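Local coordinates for extracellular solute-binding protein family 5 (Brucella melitensis, PDB 4ONY) that probably serves as the periplasmic substrate-binding component of an ABC transporter, capturing a solute, perhaps a peptide, for uptake into the cell, at residues P223-Y235 and F246-R258. Numbering follows the deposited sequence.
With P4G (1-ethoxy-2-(2-ethoxyethoxy)ethane), chain D.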
# COMPACT_ATOMS: atom_id res chain seq x y z
N PRO A 223 25.31 11.85 5.60
CA PRO A 223 24.07 12.47 5.18
C PRO A 223 24.05 12.73 3.67
O PRO A 223 25.03 13.17 3.12
CB PRO A 223 24.04 13.81 5.94
CG PRO A 223 25.20 13.80 6.86
CD PRO A 223 26.05 12.60 6.64
N GLY A 224 22.95 12.40 3.02
CA GLY A 224 22.79 12.50 1.59
C GLY A 224 23.43 11.37 0.82
O GLY A 224 23.35 11.37 -0.40
N GLN A 225 24.05 10.41 1.51
CA GLN A 225 24.88 9.39 0.88
C GLN A 225 24.64 7.93 1.35
O GLN A 225 24.45 7.05 0.50
CB GLN A 225 26.33 9.72 1.07
CG GLN A 225 26.71 11.06 0.45
CD GLN A 225 28.22 11.24 0.44
OE1 GLN A 225 28.85 11.41 1.48
NE2 GLN A 225 28.81 11.18 -0.73
N ARG A 226 24.66 7.69 2.65
CA ARG A 226 24.68 6.34 3.18
C ARG A 226 24.43 6.29 4.66
O ARG A 226 24.95 7.12 5.42
CB ARG A 226 26.08 5.72 2.92
CG ARG A 226 26.22 4.27 3.38
CD ARG A 226 27.68 3.81 3.29
NE ARG A 226 28.13 3.69 1.91
CZ ARG A 226 29.07 4.45 1.33
NH1 ARG A 226 29.67 5.44 1.98
NH2 ARG A 226 29.41 4.20 0.07
N ILE A 227 23.60 5.33 5.07
CA ILE A 227 23.46 4.94 6.48
C ILE A 227 23.84 3.44 6.61
O ILE A 227 23.45 2.64 5.81
CB ILE A 227 22.05 5.23 7.04
CG1 ILE A 227 21.98 4.86 8.51
CG2 ILE A 227 20.92 4.47 6.32
CD1 ILE A 227 20.80 5.47 9.25
N VAL A 228 24.69 3.10 7.57
CA VAL A 228 25.16 1.73 7.77
C VAL A 228 24.58 1.24 9.11
O VAL A 228 24.75 1.87 10.15
CB VAL A 228 26.70 1.65 7.81
CG1 VAL A 228 27.20 0.23 8.02
CG2 VAL A 228 27.34 2.20 6.54
N TYR A 229 23.88 0.12 9.04
CA TYR A 229 23.38 -0.57 10.18
C TYR A 229 24.26 -1.81 10.48
O TYR A 229 24.60 -2.56 9.58
CB TYR A 229 21.97 -1.05 9.91
CG TYR A 229 20.97 0.06 9.78
CD1 TYR A 229 20.38 0.59 10.91
CD2 TYR A 229 20.60 0.57 8.54
CE1 TYR A 229 19.46 1.60 10.85
CE2 TYR A 229 19.66 1.60 8.46
CZ TYR A 229 19.10 2.11 9.62
OH TYR A 229 18.16 3.11 9.61
N LYS A 230 24.58 -2.00 11.75
CA LYS A 230 25.26 -3.19 12.22
C LYS A 230 24.35 -3.97 13.19
O LYS A 230 23.75 -3.36 14.08
CB LYS A 230 26.59 -2.83 12.86
CG LYS A 230 27.67 -2.79 11.81
CD LYS A 230 29.04 -2.35 12.34
CE LYS A 230 29.80 -1.71 11.19
NZ LYS A 230 31.23 -1.50 11.57
N ARG A 231 24.34 -5.29 13.08
CA ARG A 231 23.53 -6.11 13.98
C ARG A 231 24.11 -6.11 15.37
O ARG A 231 25.32 -6.29 15.55
CB ARG A 231 23.39 -7.54 13.47
CG ARG A 231 22.40 -8.39 14.24
CD ARG A 231 22.18 -9.75 13.58
NE ARG A 231 23.44 -10.51 13.59
CZ ARG A 231 23.83 -11.35 12.63
NH1 ARG A 231 23.07 -11.60 11.57
NH2 ARG A 231 25.01 -11.95 12.72
N ASN A 232 23.27 -5.93 16.37
CA ASN A 232 23.73 -6.02 17.76
C ASN A 232 23.81 -7.48 18.13
O ASN A 232 22.81 -8.13 18.16
CB ASN A 232 22.74 -5.33 18.65
CG ASN A 232 23.08 -5.46 20.12
OD1 ASN A 232 24.13 -5.94 20.49
ND2 ASN A 232 22.16 -5.00 20.96
N PRO A 233 25.01 -8.02 18.43
CA PRO A 233 25.02 -9.45 18.76
C PRO A 233 24.26 -9.80 20.03
O PRO A 233 23.91 -10.95 20.20
CB PRO A 233 26.51 -9.78 18.92
CG PRO A 233 27.21 -8.48 19.01
CD PRO A 233 26.37 -7.45 18.34
N ASP A 234 24.01 -8.83 20.90
CA ASP A 234 23.25 -9.07 22.11
C ASP A 234 21.77 -8.68 21.99
O ASP A 234 21.11 -8.49 23.02
CB ASP A 234 23.85 -8.27 23.28
CG ASP A 234 23.59 -8.89 24.63
OD1 ASP A 234 23.47 -10.12 24.78
OD2 ASP A 234 23.52 -8.13 25.60
N TYR A 235 21.28 -8.53 20.76
CA TYR A 235 19.87 -8.21 20.50
C TYR A 235 18.96 -9.09 21.40
O TYR A 235 19.04 -10.29 21.36
CB TYR A 235 19.55 -8.42 19.03
CG TYR A 235 18.07 -8.37 18.71
CD1 TYR A 235 17.29 -7.32 19.11
CD2 TYR A 235 17.46 -9.40 18.03
CE1 TYR A 235 15.93 -7.28 18.86
CE2 TYR A 235 16.10 -9.35 17.73
CZ TYR A 235 15.35 -8.30 18.16
OH TYR A 235 14.01 -8.27 17.88
N PHE A 246 14.89 -14.13 10.81
CA PHE A 246 15.00 -12.75 10.42
C PHE A 246 16.36 -12.21 10.90
O PHE A 246 17.06 -12.85 11.68
CB PHE A 246 13.88 -11.91 11.08
CG PHE A 246 12.47 -12.15 10.53
CD1 PHE A 246 12.15 -11.76 9.26
CD2 PHE A 246 11.49 -12.70 11.33
CE1 PHE A 246 10.86 -11.96 8.76
CE2 PHE A 246 10.19 -12.88 10.85
CZ PHE A 246 9.87 -12.49 9.56
N ASN A 247 16.71 -11.03 10.42
CA ASN A 247 17.90 -10.33 10.88
C ASN A 247 19.16 -11.11 10.60
O ASN A 247 20.02 -11.22 11.45
CB ASN A 247 17.79 -10.01 12.38
CG ASN A 247 16.47 -9.35 12.72
OD1 ASN A 247 16.02 -8.44 12.02
ND2 ASN A 247 15.85 -9.78 13.82
N ASN A 248 19.24 -11.67 9.40
CA ASN A 248 20.30 -12.58 9.07
C ASN A 248 21.59 -11.87 8.65
O ASN A 248 22.68 -12.40 8.86
CB ASN A 248 19.84 -13.56 7.98
CG ASN A 248 18.58 -14.31 8.36
OD1 ASN A 248 18.47 -14.91 9.44
ND2 ASN A 248 17.60 -14.28 7.46
N PHE A 249 21.47 -10.72 8.03
CA PHE A 249 22.65 -9.95 7.65
C PHE A 249 23.27 -9.37 8.90
O PHE A 249 22.56 -8.86 9.76
CB PHE A 249 22.28 -8.86 6.65
CG PHE A 249 21.66 -9.39 5.38
CD1 PHE A 249 22.44 -10.10 4.47
CD2 PHE A 249 20.31 -9.20 5.12
CE1 PHE A 249 21.89 -10.61 3.32
CE2 PHE A 249 19.76 -9.70 3.98
CZ PHE A 249 20.55 -10.42 3.07
N ASP A 250 24.59 -9.44 9.01
CA ASP A 250 25.25 -8.80 10.14
C ASP A 250 25.45 -7.30 9.92
O ASP A 250 25.80 -6.58 10.84
CB ASP A 250 26.55 -9.51 10.53
CG ASP A 250 27.56 -9.59 9.42
OD1 ASP A 250 27.57 -8.73 8.52
OD2 ASP A 250 28.39 -10.52 9.45
N LYS A 251 25.24 -6.84 8.68
CA LYS A 251 25.39 -5.44 8.33
C LYS A 251 24.48 -5.13 7.16
O LYS A 251 24.41 -5.92 6.21
CB LYS A 251 26.83 -5.14 7.92
CG LYS A 251 27.05 -3.69 7.55
CD LYS A 251 28.52 -3.32 7.58
CE LYS A 251 29.20 -3.85 6.33
NZ LYS A 251 30.52 -3.17 6.20
N ILE A 252 23.80 -3.99 7.22
CA ILE A 252 22.93 -3.53 6.11
C ILE A 252 23.26 -2.07 5.85
O ILE A 252 23.18 -1.25 6.76
CB ILE A 252 21.43 -3.64 6.44
CG1 ILE A 252 21.06 -5.10 6.69
CG2 ILE A 252 20.60 -3.03 5.29
CD1 ILE A 252 19.67 -5.36 7.24
N SER A 253 23.68 -1.77 4.61
CA SER A 253 23.98 -0.39 4.19
C SER A 253 22.94 0.03 3.18
O SER A 253 22.62 -0.70 2.24
CB SER A 253 25.39 -0.26 3.60
OG SER A 253 26.39 -0.85 4.44
N ILE A 254 22.36 1.19 3.42
CA ILE A 254 21.43 1.83 2.51
C ILE A 254 22.12 3.06 1.90
O ILE A 254 22.42 4.04 2.61
CB ILE A 254 20.14 2.22 3.25
CG1 ILE A 254 19.61 1.00 4.01
CG2 ILE A 254 19.09 2.78 2.28
CD1 ILE A 254 18.30 1.24 4.76
N GLU A 255 22.38 2.98 0.60
CA GLU A 255 23.02 4.04 -0.18
C GLU A 255 22.02 4.85 -0.96
O GLU A 255 20.99 4.31 -1.44
CB GLU A 255 24.04 3.45 -1.11
CG GLU A 255 25.17 2.84 -0.33
CD GLU A 255 26.36 2.48 -1.15
OE1 GLU A 255 26.29 2.48 -2.40
OE2 GLU A 255 27.39 2.18 -0.51
N TYR A 256 22.29 6.14 -1.08
CA TYR A 256 21.38 7.06 -1.67
C TYR A 256 21.91 7.53 -3.03
O TYR A 256 23.08 7.86 -3.14
CB TYR A 256 21.15 8.23 -0.70
CG TYR A 256 20.20 7.90 0.45
CD1 TYR A 256 20.62 7.15 1.53
CD2 TYR A 256 18.88 8.30 0.43
CE1 TYR A 256 19.76 6.86 2.59
CE2 TYR A 256 18.03 8.03 1.46
CZ TYR A 256 18.48 7.31 2.54
OH TYR A 256 17.63 7.03 3.59
N TYR A 257 21.04 7.52 -4.04
CA TYR A 257 21.40 7.86 -5.41
C TYR A 257 20.49 8.98 -5.93
O TYR A 257 19.37 9.13 -5.48
CB TYR A 257 21.27 6.62 -6.32
CG TYR A 257 22.31 5.60 -6.01
CD1 TYR A 257 22.13 4.72 -4.93
CD2 TYR A 257 23.52 5.58 -6.69
CE1 TYR A 257 23.14 3.82 -4.59
CE2 TYR A 257 24.53 4.69 -6.35
CZ TYR A 257 24.33 3.81 -5.28
OH TYR A 257 25.38 2.92 -4.95
N ARG A 258 20.98 9.76 -6.89
CA ARG A 258 20.22 10.91 -7.37
C ARG A 258 19.13 10.49 -8.34
O ARG A 258 18.25 11.26 -8.56
CB ARG A 258 21.09 11.93 -8.04
CG ARG A 258 21.63 11.50 -9.39
CD ARG A 258 22.75 12.44 -9.77
NE ARG A 258 23.17 12.29 -11.14
CZ ARG A 258 24.28 11.70 -11.56
NH1 ARG A 258 25.12 11.14 -10.70
NH2 ARG A 258 24.54 11.65 -12.88
C8 P4G D . 32.45 6.36 0.19
C7 P4G D . 31.63 7.60 0.54
O4 P4G D . 30.76 8.17 -0.49
C6 P4G D . 30.07 7.35 -1.46
C5 P4G D . 28.54 7.48 -1.34
O3 P4G D . 27.90 6.61 -2.29
C4 P4G D . 26.55 6.92 -2.57
C3 P4G D . 26.32 6.66 -4.04
O2 P4G D . 26.40 7.88 -4.80
C2 P4G D . 26.56 7.66 -6.21
C1 P4G D . 27.96 7.85 -6.77
O HOH W 1 24.17 10.42 -2.74
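Strands 226-231 and 251-257 are antiparallel neighbours at the middle of a four-stranded mixed sheet, with strand 216-222 flanking the first and strand 46-52 the second. Tyr229 N donates to Ile252 O at 2.8 Å, and Ile252 N returns a bond to Tyr229 O at 2.9 Å. Ile227 and Ile254 form the other hydrogen-bonded pair. At one end of the ladder, Tyr256 N donates to Gln225 O; at the other, Arg231 N donates to Asp250 O.

One face of the sheet carries Arg226, Val228, Lys230, Lys251, Ser253 and Glu255. Here Arg226 lies alongside Glu255 and grips it side-on. Arg226 NE and NH2 both bond to the single oxygen Glu255 OE2, each at 2.9 Å. OE2 sits in the guanidinium plane, but the carboxylate is turned 66° from that plane. The bend at chi3 (-69°) of Arg226 turns the guanidinium back to Glu255. Arg226 NH1 bonds to Gln222 OE1 and lies 3.3 Å from C7 of the bound P4G. Tyr257 lays one ring face against the same ligand, its CE2 3.5 Å from P4G C3.

Ile227, Tyr229, Ile252 and Ile254 point to the other face. Ile227 CG2 packs on Ile254 CB, and Ile254 CD1 meets Tyr229 CE2 at 4.0 Å. The hydroxyl of Tyr229 bonds to Arg71 O.

At the Arg231 end, Arg231 NH1 bonds to Asn247 O at 3.1 Å and weakly to Asn248 O. Asp250 CA lies over a face of this guanidinium, and NH2 bonds to Lys43 O. Arg231 thus ties the loop 247-250 to its partner strand through backbone carbonyls. Glu255 would balance much of the charge of Arg226, and the bond to Gln222 would further limit its rotation and could steady the guanidinium beside P4G.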